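Local coordinates for methanol--corrinoid protein co-methyltransferase (Methanosarcina barkeri, PDB 2I2X), which catalyses, as a zinc-containing methyltransferase of methanogenesis, the transfer of the methyl group of methanol to the cob(I)amide carried by its partner protein MtaC, at residues 141-146 and 200-205; 168-173 and 452-457; 245-250 and 270-275. All blocks are in the same frame, centred on the assembly; numbering follows the deposited sequence.

Contact 1: residues 141-146 and 200-205; sequences DKYSVF and WTDISK
Y143 and D202 meet through one short bond, the phenol OH of Y143 donating a hydrogen bond to D202 OD2 at 2.5 Å. The carboxylate oxygen stands at the edge of the ring, near its plane, and lies 3.4 Å from Y143 CE2. It is met on its anti side, 18° out of the carboxylate plane, with ring and carboxylate turned 70° from each other. Y143 sends its ring across because CG is anti to the backbone N (chi1 -164°), and the length of tyrosine lets a hydroxyl at its far end reach an acidic group on another helix. With a phenylalanine here, D202 OD2 would probably be left without its phenol donor and the only polar tie between these two segments would be lost.

This pair is partly exposed, a place that suits a phenol and a carboxylate, whereas the inner side of the contact is apolar and buried. There the ring of F146 comes near I203, whose CD1 lies 4.8 Å from F146 CZ, a loose approach; the same methyl packs tightly over the centre of the W200 indole, 3.8 Å above its plane.

The contact joins two helices on the outside of the TIM barrel, 143-155 and 181-210. Y143 also leans on L198 and I199 of the latter helix, while F146, W200 and I203 all reach V163 on strand 160-163, and W200 and I203 touch S214 on strand 213-216.

Contact 2: residues 168-173 and 452-457; sequences GKEVFD and KVFKPE
E170 OE2 is gripped by the hydroxyl of Y459 and by a water that donates to it at 2.7 Å, the same water accepting from K455 N at 2.9 Å. The chain's C-terminal tail is joined to the first turn of helix 169-176, which follows strand 160-163 of the TIM barrel, has G168 as N-cap and carries K169 and D173 of the corrinoid pocket. A glutamate suits this helix start, where backbone N-H groups lack partners within the helix: its other oxygen, OE1, accepts from V171 N at 2.8 Å through its anti lone pair. CG of E170 lies between the backbone N and the carbonyl carbon (chi1 79°), and a further bend at chi2 folds the carboxylate back to that N-H.

F454 supplies the apolar half. Its ring stands at 88° to the carboxylate plane, with E170 OE2 at its edge 3.8 Å from CD1. Y186 and L191 of helix 181-210 also touch this buried ring. Branched V171 lays a methyl on one ring face as a CH-pi contact, CG2 lying 4.2 Å from the centroid. On the opposite face, offset toward the rim, P456 CG sits 4.1 Å above the plane.

Contact 3: residues 245-250 and 270-275; sequences IARAIS and GYENII
R247 and E272 bury the most surface in this contact, with Y271 next among the residues of 270-275, and a salt bridge unites the first two. The setting is the TIM barrel close to its zinc site: a type I turn from G270 to N273, just after the zinc ligand C269, leads into helix 273-280 and packs against helix 240-259.

R247 leaves its helix with CG anti to the backbone N (chi1 -175°), then bends at chi2 and chi3 so that the guanidinium comes back over the turn. Its NH1 donates to E272 OE2 at 3.2 Å with a bent N-H...O angle of 140°. The oxygen is met on its syn side, although 31° out of the carboxylate plane. NH2 is held separately by N224, so the long, many-donor side chain of arginine can serve two acceptors at once.

E272 likewise divides its oxygens: OE2 goes to the arginine, while OE1 is bonded to S254 OG and to the backbone N of D219, the residue before the zinc ligand C220. Such partners make a buried carboxylate tolerable, and the arginine probably favours its ionised form.

Y271 covers the guanidinium with its CB, 3.5 Å above the centre of the plane; its ring is inclined to that plane and carries its hydroxyl away to D297. Small S250 fits against the E272 side chain, its OG hydrogen-bonded to R247 O in its own helix and lying 3.2 Å from E272 CB.

In the fold
The three contacts are separate, their centres 20 to 24 Å apart, yet the chain connects them. Helix 169-176 of contact 2 is followed in the chain by helix 181-210, which carries half of contact 1. Contact 3 is nested in the loop that contact 2 closes, and their nearest atoms are about 5 Å apart. Helix 220-230 lies between these two: F172 touches it from one, R247 from the other, and it begins with the zinc ligand C220. Contact 2 holds K169 and D173 of the corrinoid pocket, with the E170 side chain about 9 Å from the cofactor, while the Y271 side chain in contact 3 is about 8 Å from the zinc. Contact 1 lies away from both sites.

Contact 1: residues 141-146 and 200-205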
ATOM      1  N   ASP A 141      35.499  10.002  16.120  1.00 27.91           N
ATOM      2  CA  ASP A 141      36.289   9.233  15.159  1.00 29.52           C
ATOM      3  C   ASP A 141      35.442   8.793  13.995  1.00 29.40           C
ATOM      4  O   ASP A 141      35.952   8.470  12.919  1.00 30.10           O
ATOM      5  CB  ASP A 141      36.836   7.954  15.809  1.00 30.12           C
ATOM      6  CG  ASP A 141      37.672   8.225  17.037  1.00 33.59           C
ATOM      7  OD1 ASP A 141      38.464   9.209  17.012  1.00 37.05           O
ATOM      8  OD2 ASP A 141      37.538   7.440  18.020  1.00 36.51           O
ATOM      9  N   LYS A 142      34.143   8.734  14.232  1.00 28.88           N
ATOM     10  CA  LYS A 142      33.235   8.269  13.222  1.00 28.69           C
ATOM     11  C   LYS A 142      32.929   9.400  12.191  1.00 27.05           C
ATOM     12  O   LYS A 142      32.479   9.132  11.069  1.00 27.29           O
ATOM     13  CB  LYS A 142      31.989   7.668  13.900  1.00 29.18           C
ATOM     14  CG  LYS A 142      31.560   6.273  13.397  1.00 32.39           C
ATOM     15  CD  LYS A 142      32.139   5.094  14.188  1.00 36.83           C
ATOM     16  CE  LYS A 142      31.976   5.273  15.723  1.00 41.68           C
ATOM     17  NZ  LYS A 142      30.577   5.124  16.255  1.00 42.33           N
ATOM     18  N   TYR A 143      33.228  10.647  12.548  1.00 24.94           N
ATOM     19  CA  TYR A 143      32.924  11.794  11.673  1.00 23.04           C
ATOM     20  C   TYR A 143      33.474  11.633  10.259  1.00 22.68           C
ATOM     21  O   TYR A 143      32.767  11.918   9.279  1.00 22.91           O
ATOM     22  CB  TYR A 143      33.413  13.130  12.265  1.00 21.57           C
ATOM     23  CG  TYR A 143      32.797  14.339  11.592  1.00 19.57           C
ATOM     24  CD1 TYR A 143      31.530  14.783  11.954  1.00 17.59           C
ATOM     25  CD2 TYR A 143      33.470  15.032  10.576  1.00 16.48           C
ATOM     26  CE1 TYR A 143      30.939  15.882  11.318  1.00 16.11           C
ATOM     27  CE2 TYR A 143      32.882  16.130   9.929  1.00 14.13           C
ATOM     28  CZ  TYR A 143      31.617  16.557  10.313  1.00 13.93           C
ATOM     29  OH  TYR A 143      31.014  17.650   9.707  1.00 12.70           O
ATOM     30  N   SER A 144      34.724  11.184  10.152  1.00 21.62           N
ATOM     31  CA  SER A 144      35.386  11.117   8.849  1.00 20.62           C
ATOM     32  C   SER A 144      34.781  10.002   8.015  1.00 19.97           C
ATOM     33  O   SER A 144      34.724  10.098   6.781  1.00 19.67           O
ATOM     34  CB  SER A 144      36.892  10.904   8.993  1.00 20.50           C
ATOM     35  OG  SER A 144      37.186   9.690   9.655  1.00 19.92           O
ATOM     36  N   VAL A 145      34.333   8.953   8.698  1.00 19.01           N
ATOM     37  CA  VAL A 145      33.664   7.845   8.033  1.00 19.32           C
ATOM     38  C   VAL A 145      32.335   8.366   7.446  1.00 18.95           C
ATOM     39  O   VAL A 145      32.023   8.128   6.287  1.00 18.06           O
ATOM     40  CB  VAL A 145      33.449   6.654   8.997  1.00 19.38           C
ATOM     41  CG1 VAL A 145      32.749   5.487   8.298  1.00 20.51           C
ATOM     42  CG2 VAL A 145      34.784   6.174   9.560  1.00 19.56           C
ATOM     43  N   PHE A 146      31.609   9.125   8.268  1.00 18.98           N
ATOM     44  CA  PHE A 146      30.373   9.788   7.909  1.00 18.51           C
ATOM     45  C   PHE A 146      30.518  10.514   6.568  1.00 18.44           C
ATOM     46  O   PHE A 146      29.741  10.280   5.633  1.00 17.69           O
ATOM     47  CB  PHE A 146      30.013  10.750   9.040  1.00 18.49           C
ATOM     48  CG  PHE A 146      28.709  11.478   8.860  1.00 17.62           C
ATOM     49  CD1 PHE A 146      27.528  10.789   8.609  1.00 16.26           C
ATOM     50  CD2 PHE A 146      28.664  12.862   8.987  1.00 16.43           C
ATOM     51  CE1 PHE A 146      26.328  11.470   8.477  1.00 16.26           C
ATOM     52  CE2 PHE A 146      27.463  13.549   8.861  1.00 16.22           C
ATOM     53  CZ  PHE A 146      26.293  12.851   8.601  1.00 15.62           C
ATOM     54  N   TRP A 200      26.354  20.281   7.295  1.00 11.27           N
ATOM     55  CA  TRP A 200      25.925  20.731   5.969  1.00 11.53           C
ATOM     56  C   TRP A 200      26.971  21.551   5.203  1.00 12.20           C
ATOM     57  O   TRP A 200      26.965  21.583   3.977  1.00 12.64           O
ATOM     58  CB  TRP A 200      24.518  21.357   6.000  1.00 11.38           C
ATOM     59  CG  TRP A 200      23.491  20.223   6.109  1.00 10.87           C
ATOM     60  CD1 TRP A 200      22.832  19.800   7.248  1.00  9.74           C
ATOM     61  CD2 TRP A 200      23.103  19.319   5.061  1.00  7.20           C
ATOM     62  NE1 TRP A 200      22.053  18.702   6.956  1.00 10.54           N
ATOM     63  CE2 TRP A 200      22.200  18.388   5.626  1.00  8.38           C
ATOM     64  CE3 TRP A 200      23.412  19.226   3.697  1.00  6.76           C
ATOM     65  CZ2 TRP A 200      21.598  17.371   4.868  1.00  7.43           C
ATOM     66  CZ3 TRP A 200      22.802  18.209   2.931  1.00  6.75           C
ATOM     67  CH2 TRP A 200      21.910  17.301   3.525  1.00  6.80           C
ATOM     68  N   THR A 201      27.896  22.177   5.934  1.00 12.26           N
ATOM     69  CA  THR A 201      29.009  22.851   5.323  1.00 10.99           C
ATOM     70  C   THR A 201      29.887  21.812   4.661  1.00 11.22           C
ATOM     71  O   THR A 201      30.267  21.950   3.505  1.00 11.96           O
ATOM     72  CB  THR A 201      29.790  23.615   6.391  1.00 11.57           C
ATOM     73  OG1 THR A 201      28.928  24.634   6.932  1.00 11.67           O
ATOM     74  CG2 THR A 201      31.092  24.239   5.805  1.00  7.68           C
ATOM     75  N   ASP A 202      30.204  20.758   5.385  1.00 11.05           N
ATOM     76  CA  ASP A 202      30.981  19.698   4.811  1.00 11.42           C
ATOM     77  C   ASP A 202      30.238  18.951   3.702  1.00 12.21           C
ATOM     78  O   ASP A 202      30.852  18.662   2.658  1.00 12.53           O
ATOM     79  CB  ASP A 202      31.406  18.734   5.892  1.00 11.95           C
ATOM     80  CG  ASP A 202      32.416  19.331   6.839  1.00 13.03           C
ATOM     81  OD1 ASP A 202      33.146  20.290   6.455  1.00 16.92           O
ATOM     82  OD2 ASP A 202      32.470  18.837   7.983  1.00 13.03           O
ATOM     83  N   ILE A 203      28.939  18.653   3.903  1.00 12.22           N
ATOM     84  CA  ILE A 203      28.166  17.902   2.883  1.00 11.88           C
ATOM     85  C   ILE A 203      28.147  18.644   1.549  1.00 12.31           C
ATOM     86  O   ILE A 203      28.428  18.057   0.517  1.00 11.47           O
ATOM     87  CB  ILE A 203      26.743  17.506   3.323  1.00 10.83           C
ATOM     88  CG1 ILE A 203      26.821  16.437   4.417  1.00 10.76           C
ATOM     89  CG2 ILE A 203      25.988  16.945   2.139  1.00 10.09           C
ATOM     90  CD1 ILE A 203      25.674  16.436   5.431  1.00  6.26           C
ATOM     91  N   SER A 204      27.865  19.939   1.598  1.00 13.86           N
ATOM     92  CA  SER A 204      27.838  20.795   0.408  1.00 15.79           C
ATOM     93  C   SER A 204      29.185  20.871  -0.333  1.00 16.59           C
ATOM     94  O   SER A 204      29.247  20.753  -1.563  1.00 15.81           O
ATOM     95  CB  SER A 204      27.381  22.182   0.810  1.00 15.80           C
ATOM     96  OG  SER A 204      26.060  22.124   1.336  1.00 18.12           O
ATOM     97  N   LYS A 205      30.261  21.055   0.435  1.00 18.01           N
ATOM     98  CA  LYS A 205      31.628  20.977  -0.089  1.00 19.06           C
ATOM     99  C   LYS A 205      31.816  19.688  -0.942  1.00 18.85           C
ATOM    100  O   LYS A 205      32.342  19.720  -2.074  1.00 18.59           O
ATOM    101  CB  LYS A 205      32.584  20.992   1.093  1.00 19.39           C
ATOM    102  CG  LYS A 205      33.807  21.791   0.884  1.00 23.17           C
ATOM    103  CD  LYS A 205      34.080  22.685   2.106  1.00 28.22           C
ATOM    104  CE  LYS A 205      34.933  21.988   3.189  1.00 31.95           C
ATOM    105  NZ  LYS A 205      35.347  22.977   4.251  1.00 33.11           N
TER

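Contact 2: residues 168-173 and 452-457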
ATOM      1  N   GLY A 168      20.993  17.196  18.926  1.00 13.05           N
ATOM      2  CA  GLY A 168      19.983  17.550  19.922  1.00 13.45           C
ATOM      3  C   GLY A 168      19.016  16.421  20.280  1.00 14.34           C
ATOM      4  O   GLY A 168      18.106  16.604  21.103  1.00 15.08           O
ATOM      5  N   LYS A 169      19.203  15.251  19.679  1.00 13.91           N
ATOM      6  CA  LYS A 169      18.325  14.110  19.911  1.00 14.17           C
ATOM      7  C   LYS A 169      18.224  13.706  21.396  1.00 14.11           C
ATOM      8  O   LYS A 169      17.126  13.449  21.908  1.00 14.60           O
ATOM      9  CB  LYS A 169      18.798  12.945  19.026  1.00 14.26           C
ATOM     10  CG  LYS A 169      18.142  11.607  19.248  1.00 16.08           C
ATOM     11  CD  LYS A 169      18.494  10.646  18.109  1.00 18.06           C
ATOM     12  CE  LYS A 169      19.700   9.777  18.401  1.00 19.68           C
ATOM     13  NZ  LYS A 169      19.315   8.456  18.945  1.00 20.36           N
ATOM     14  N   GLU A 170      19.363  13.667  22.088  1.00 13.68           N
ATOM     15  CA  GLU A 170      19.424  13.191  23.475  1.00 13.13           C
ATOM     16  C   GLU A 170      18.646  14.092  24.444  1.00 13.01           C
ATOM     17  O   GLU A 170      17.941  13.601  25.325  1.00 13.09           O
ATOM     18  CB  GLU A 170      20.890  12.975  23.927  1.00 12.83           C
ATOM     19  CG  GLU A 170      21.729  14.237  24.333  1.00 14.95           C
ATOM     20  CD  GLU A 170      21.961  15.264  23.196  1.00 16.89           C
ATOM     21  OE1 GLU A 170      20.977  15.861  22.694  1.00 17.38           O
ATOM     22  OE2 GLU A 170      23.134  15.511  22.839  1.00 15.52           O
ATOM     23  N   VAL A 171      18.752  15.406  24.275  1.00 12.56           N
ATOM     24  CA  VAL A 171      18.003  16.316  25.132  1.00 12.64           C
ATOM     25  C   VAL A 171      16.528  16.378  24.746  1.00 12.66           C
ATOM     26  O   VAL A 171      15.666  16.510  25.626  1.00 12.51           O
ATOM     27  CB  VAL A 171      18.637  17.732  25.205  1.00 12.94           C
ATOM     28  CG1 VAL A 171      17.815  18.634  26.123  1.00 11.82           C
ATOM     29  CG2 VAL A 171      20.060  17.631  25.709  1.00 10.82           C
ATOM     30  N   PHE A 172      16.239  16.273  23.446  1.00 12.89           N
ATOM     31  CA  PHE A 172      14.856  16.168  22.968  1.00 12.73           C
ATOM     32  C   PHE A 172      14.121  14.968  23.580  1.00 12.93           C
ATOM     33  O   PHE A 172      12.983  15.105  24.053  1.00 13.12           O
ATOM     34  CB  PHE A 172      14.763  16.098  21.425  1.00 12.94           C
ATOM     35  CG  PHE A 172      13.407  15.639  20.940  1.00 11.92           C
ATOM     36  CD1 PHE A 172      12.389  16.563  20.725  1.00 10.13           C
ATOM     37  CD2 PHE A 172      13.128  14.278  20.796  1.00 11.31           C
ATOM     38  CE1 PHE A 172      11.140  16.168  20.344  1.00  7.73           C
ATOM     39  CE2 PHE A 172      11.859  13.859  20.424  1.00 11.84           C
ATOM     40  CZ  PHE A 172      10.864  14.814  20.192  1.00 10.84           C
ATOM     41  N   ASP A 173      14.755  13.796  23.553  1.00 13.27           N
ATOM     42  CA  ASP A 173      14.119  12.566  24.052  1.00 14.06           C
ATOM     43  C   ASP A 173      13.723  12.665  25.512  1.00 14.44           C
ATOM     44  O   ASP A 173      12.659  12.162  25.907  1.00 14.66           O
ATOM     45  CB  ASP A 173      15.040  11.376  23.879  1.00 14.32           C
ATOM     46  CG  ASP A 173      15.086  10.868  22.452  1.00 17.18           C
ATOM     47  OD1 ASP A 173      14.150  11.124  21.649  1.00 17.83           O
ATOM     48  OD2 ASP A 173      16.084  10.185  22.137  1.00 20.77           O
ATOM     49  N   LYS A 452      22.188  12.650  31.879  1.00 23.48           N
ATOM     50  CA  LYS A 452      23.572  12.167  31.993  1.00 24.29           C
ATOM     51  C   LYS A 452      24.274  11.840  30.681  1.00 23.48           C
ATOM     52  O   LYS A 452      25.494  11.950  30.612  1.00 23.65           O
ATOM     53  CB  LYS A 452      23.703  11.007  32.997  1.00 24.69           C
ATOM     54  CG  LYS A 452      23.642  11.487  34.469  1.00 29.75           C
ATOM     55  CD  LYS A 452      24.872  12.363  34.832  1.00 35.26           C
ATOM     56  CE  LYS A 452      24.778  12.989  36.226  1.00 37.58           C
ATOM     57  NZ  LYS A 452      24.396  14.428  36.136  1.00 38.12           N
ATOM     58  N   VAL A 453      23.512  11.456  29.654  1.00 22.75           N
ATOM     59  CA  VAL A 453      24.074  11.123  28.344  1.00 22.15           C
ATOM     60  C   VAL A 453      24.458  12.353  27.517  1.00 22.14           C
ATOM     61  O   VAL A 453      25.075  12.193  26.464  1.00 22.85           O
ATOM     62  CB  VAL A 453      23.143  10.182  27.478  1.00 22.60           C
ATOM     63  CG1 VAL A 453      23.034   8.754  28.076  1.00 20.67           C
ATOM     64  CG2 VAL A 453      21.759  10.790  27.272  1.00 21.28           C
ATOM     65  N   PHE A 454      24.092  13.556  27.982  1.00 21.12           N
ATOM     66  CA  PHE A 454      24.355  14.824  27.281  1.00 20.48           C
ATOM     67  C   PHE A 454      25.837  15.177  27.342  1.00 21.04           C
ATOM     68  O   PHE A 454      26.397  15.329  28.421  1.00 21.75           O
ATOM     69  CB  PHE A 454      23.464  15.948  27.876  1.00 19.98           C
ATOM     70  CG  PHE A 454      23.733  17.361  27.323  1.00 18.29           C
ATOM     71  CD1 PHE A 454      23.869  17.601  25.960  1.00 16.24           C
ATOM     72  CD2 PHE A 454      23.787  18.454  28.180  1.00 15.55           C
ATOM     73  CE1 PHE A 454      24.098  18.883  25.471  1.00 14.69           C
ATOM     74  CE2 PHE A 454      24.019  19.743  27.691  1.00 14.92           C
ATOM     75  CZ  PHE A 454      24.176  19.959  26.338  1.00 13.43           C
ATOM     76  N   LYS A 455      26.486  15.270  26.187  1.00 21.26           N
ATOM     77  CA  LYS A 455      27.909  15.574  26.141  1.00 21.19           C
ATOM     78  C   LYS A 455      28.062  16.894  25.427  1.00 21.28           C
ATOM     79  O   LYS A 455      27.988  16.947  24.200  1.00 21.30           O
ATOM     80  CB  LYS A 455      28.710  14.507  25.397  1.00 21.27           C
ATOM     81  CG  LYS A 455      28.690  13.108  26.019  1.00 23.27           C
ATOM     82  CD  LYS A 455      29.249  13.112  27.416  1.00 27.39           C
ATOM     83  CE  LYS A 455      29.304  11.716  27.989  1.00 30.08           C
ATOM     84  NZ  LYS A 455      29.083  11.715  29.481  1.00 32.38           N
ATOM     85  N   PRO A 456      28.275  17.976  26.193  1.00 20.96           N
ATOM     86  CA  PRO A 456      28.392  19.314  25.611  1.00 20.59           C
ATOM     87  C   PRO A 456      29.456  19.432  24.508  1.00 20.36           C
ATOM     88  O   PRO A 456      29.338  20.278  23.612  1.00 20.75           O
ATOM     89  CB  PRO A 456      28.723  20.188  26.833  1.00 20.15           C
ATOM     90  CG  PRO A 456      28.075  19.456  27.966  1.00 19.40           C
ATOM     91  CD  PRO A 456      28.357  18.016  27.666  1.00 20.26           C
ATOM     92  N   GLU A 457      30.477  18.593  24.541  1.00 19.75           N
ATOM     93  CA  GLU A 457      31.482  18.694  23.489  1.00 20.23           C
ATOM     94  C   GLU A 457      30.945  18.333  22.092  1.00 19.34           C
ATOM     95  O   GLU A 457      31.499  18.768  21.082  1.00 19.47           O
ATOM     96  CB  GLU A 457      32.767  17.927  23.837  1.00 20.42           C
ATOM     97  CG  GLU A 457      32.661  16.408  23.882  1.00 23.67           C
ATOM     98  CD  GLU A 457      32.282  15.834  25.264  1.00 29.28           C
ATOM     99  OE1 GLU A 457      31.673  16.557  26.113  1.00 29.52           O
ATOM    100  OE2 GLU A 457      32.578  14.624  25.477  1.00 30.42           O
TER
HETATM  101  O   HOH W   1      25.360  14.340  23.739  1.00 12.55           O

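Contact 3: residues 245-250 and 270-275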
ATOM      1  N   ILE A 245       4.093  22.583  18.298  1.00  8.94           N
ATOM      2  CA  ILE A 245       5.150  23.486  18.741  1.00  8.66           C
ATOM      3  C   ILE A 245       6.507  22.910  18.345  1.00  8.81           C
ATOM      4  O   ILE A 245       7.315  23.600  17.702  1.00  9.64           O
ATOM      5  CB  ILE A 245       5.072  23.772  20.232  1.00  9.15           C
ATOM      6  CG1 ILE A 245       3.798  24.561  20.551  1.00  9.31           C
ATOM      7  CG2 ILE A 245       6.287  24.594  20.692  1.00  9.27           C
ATOM      8  CD1 ILE A 245       3.505  24.638  22.017  1.00  9.43           C
ATOM      9  N   ALA A 246       6.750  21.645  18.692  1.00  8.33           N
ATOM     10  CA  ALA A 246       7.985  20.970  18.263  1.00  7.89           C
ATOM     11  C   ALA A 246       8.189  21.137  16.759  1.00  7.60           C
ATOM     12  O   ALA A 246       9.303  21.414  16.330  1.00  8.10           O
ATOM     13  CB  ALA A 246       8.011  19.491  18.667  1.00  7.32           C
ATOM     14  N   ARG A 247       7.113  21.037  15.977  1.00  6.78           N
ATOM     15  CA  ARG A 247       7.207  21.230  14.528  1.00  6.88           C
ATOM     16  C   ARG A 247       7.634  22.626  14.107  1.00  7.20           C
ATOM     17  O   ARG A 247       8.466  22.785  13.202  1.00  8.11           O
ATOM     18  CB  ARG A 247       5.895  20.895  13.828  1.00  6.28           C
ATOM     19  CG  ARG A 247       5.999  20.980  12.319  1.00  6.27           C
ATOM     20  CD  ARG A 247       6.806  19.831  11.738  1.00  7.13           C
ATOM     21  NE  ARG A 247       6.146  18.539  11.976  1.00 11.00           N
ATOM     22  CZ  ARG A 247       6.714  17.349  11.783  1.00  9.75           C
ATOM     23  NH1 ARG A 247       7.961  17.277  11.316  1.00  8.17           N
ATOM     24  NH2 ARG A 247       6.030  16.235  12.059  1.00  7.37           N
ATOM     25  N   ALA A 248       7.046  23.625  14.740  1.00  7.19           N
ATOM     26  CA  ALA A 248       7.370  25.003  14.450  1.00  8.41           C
ATOM     27  C   ALA A 248       8.859  25.300  14.679  1.00  9.08           C
ATOM     28  O   ALA A 248       9.501  25.926  13.848  1.00  9.96           O
ATOM     29  CB  ALA A 248       6.487  25.924  15.284  1.00  8.37           C
ATOM     30  N   ILE A 249       9.408  24.815  15.789  1.00  9.57           N
ATOM     31  CA  ILE A 249      10.842  24.984  16.130  1.00  9.01           C
ATOM     32  C   ILE A 249      11.770  24.255  15.151  1.00  8.73           C
ATOM     33  O   ILE A 249      12.941  24.664  14.964  1.00  7.88           O
ATOM     34  CB  ILE A 249      11.111  24.489  17.597  1.00  9.11           C
ATOM     35  CG1 ILE A 249      10.078  25.138  18.542  1.00 11.07           C
ATOM     36  CG2 ILE A 249      12.561  24.728  18.018  1.00  6.78           C
ATOM     37  CD1 ILE A 249      10.317  24.974  20.071  1.00 12.29           C
ATOM     38  N   SER A 250      11.256  23.181  14.527  1.00  7.72           N
ATOM     39  CA  SER A 250      12.096  22.348  13.654  1.00  6.94           C
ATOM     40  C   SER A 250      12.367  23.108  12.390  1.00  6.90           C
ATOM     41  O   SER A 250      13.403  22.914  11.749  1.00  7.32           O
ATOM     42  CB  SER A 250      11.433  21.013  13.322  1.00  7.22           C
ATOM     43  OG  SER A 250      10.303  21.193  12.466  1.00  7.25           O
ATOM     44  N   GLY A 270      10.461  15.619   6.328  1.00  7.60           N
ATOM     45  CA  GLY A 270      10.525  17.015   6.784  1.00  7.44           C
ATOM     46  C   GLY A 270       9.189  17.706   6.568  1.00  8.00           C
ATOM     47  O   GLY A 270       9.037  18.535   5.669  1.00  8.02           O
ATOM     48  N   TYR A 271       8.196  17.387   7.393  1.00  7.21           N
ATOM     49  CA  TYR A 271       6.935  18.067   7.259  1.00  6.31           C
ATOM     50  C   TYR A 271       7.061  19.577   7.400  1.00  6.23           C
ATOM     51  O   TYR A 271       6.238  20.316   6.853  1.00  5.81           O
ATOM     52  CB  TYR A 271       5.979  17.546   8.295  1.00  6.59           C
ATOM     53  CG  TYR A 271       5.416  16.160   8.021  1.00  7.79           C
ATOM     54  CD1 TYR A 271       6.128  15.025   8.370  1.00  5.68           C
ATOM     55  CD2 TYR A 271       4.137  15.996   7.475  1.00  7.12           C
ATOM     56  CE1 TYR A 271       5.603  13.766   8.182  1.00  5.55           C
ATOM     57  CE2 TYR A 271       3.608  14.736   7.263  1.00  6.17           C
ATOM     58  CZ  TYR A 271       4.348  13.614   7.630  1.00  7.05           C
ATOM     59  OH  TYR A 271       3.840  12.327   7.461  1.00  7.93           O
ATOM     60  N   GLU A 272       8.065  20.035   8.159  1.00  6.15           N
ATOM     61  CA  GLU A 272       8.324  21.448   8.304  1.00  6.61           C
ATOM     62  C   GLU A 272       8.844  22.082   7.002  1.00  7.21           C
ATOM     63  O   GLU A 272       9.004  23.311   6.930  1.00  7.03           O
ATOM     64  CB  GLU A 272       9.317  21.698   9.453  1.00  7.70           C
ATOM     65  CG  GLU A 272      10.797  21.227   9.223  1.00  8.15           C
ATOM     66  CD  GLU A 272      11.006  19.729   9.439  1.00  9.57           C
ATOM     67  OE1 GLU A 272      12.199  19.317   9.522  1.00  9.63           O
ATOM     68  OE2 GLU A 272       9.994  18.967   9.507  1.00  7.45           O
ATOM     69  N   ASN A 273       9.123  21.250   5.982  1.00  7.32           N
ATOM     70  CA  ASN A 273       9.604  21.747   4.680  1.00  6.89           C
ATOM     71  C   ASN A 273       8.692  22.805   4.068  1.00  6.85           C
ATOM     72  O   ASN A 273       9.150  23.653   3.271  1.00  6.84           O
ATOM     73  CB  ASN A 273       9.826  20.618   3.674  1.00  6.23           C
ATOM     74  CG  ASN A 273      11.029  19.753   4.008  1.00  6.33           C
ATOM     75  OD1 ASN A 273      11.866  20.107   4.850  1.00  5.92           O
ATOM     76  ND2 ASN A 273      11.101  18.579   3.372  1.00  4.83           N
ATOM     77  N   ILE A 274       7.411  22.777   4.429  1.00  6.06           N
ATOM     78  CA  ILE A 274       6.520  23.804   3.886  1.00  5.75           C
ATOM     79  C   ILE A 274       6.978  25.213   4.375  1.00  6.11           C
ATOM     80  O   ILE A 274       7.062  26.184   3.592  1.00  5.61           O
ATOM     81  CB  ILE A 274       5.018  23.506   4.160  1.00  5.24           C
ATOM     82  CG1 ILE A 274       4.119  24.618   3.616  1.00  3.80           C
ATOM     83  CG2 ILE A 274       4.752  23.297   5.675  1.00  4.27           C
ATOM     84  CD1 ILE A 274       4.111  24.781   2.141  1.00  3.48           C
ATOM     85  N   ILE A 275       7.278  25.319   5.667  1.00  6.23           N
ATOM     86  CA  ILE A 275       7.850  26.559   6.181  1.00  6.33           C
ATOM     87  C   ILE A 275       9.166  26.869   5.461  1.00  5.77           C
ATOM     88  O   ILE A 275       9.376  27.985   5.060  1.00  6.00           O
ATOM     89  CB  ILE A 275       8.044  26.494   7.694  1.00  6.33           C
ATOM     90  CG1 ILE A 275       6.699  26.291   8.379  1.00  6.62           C
ATOM     91  CG2 ILE A 275       8.661  27.770   8.201  1.00  7.27           C
ATOM     92  CD1 ILE A 275       6.797  25.665   9.736  1.00  5.28           C
TER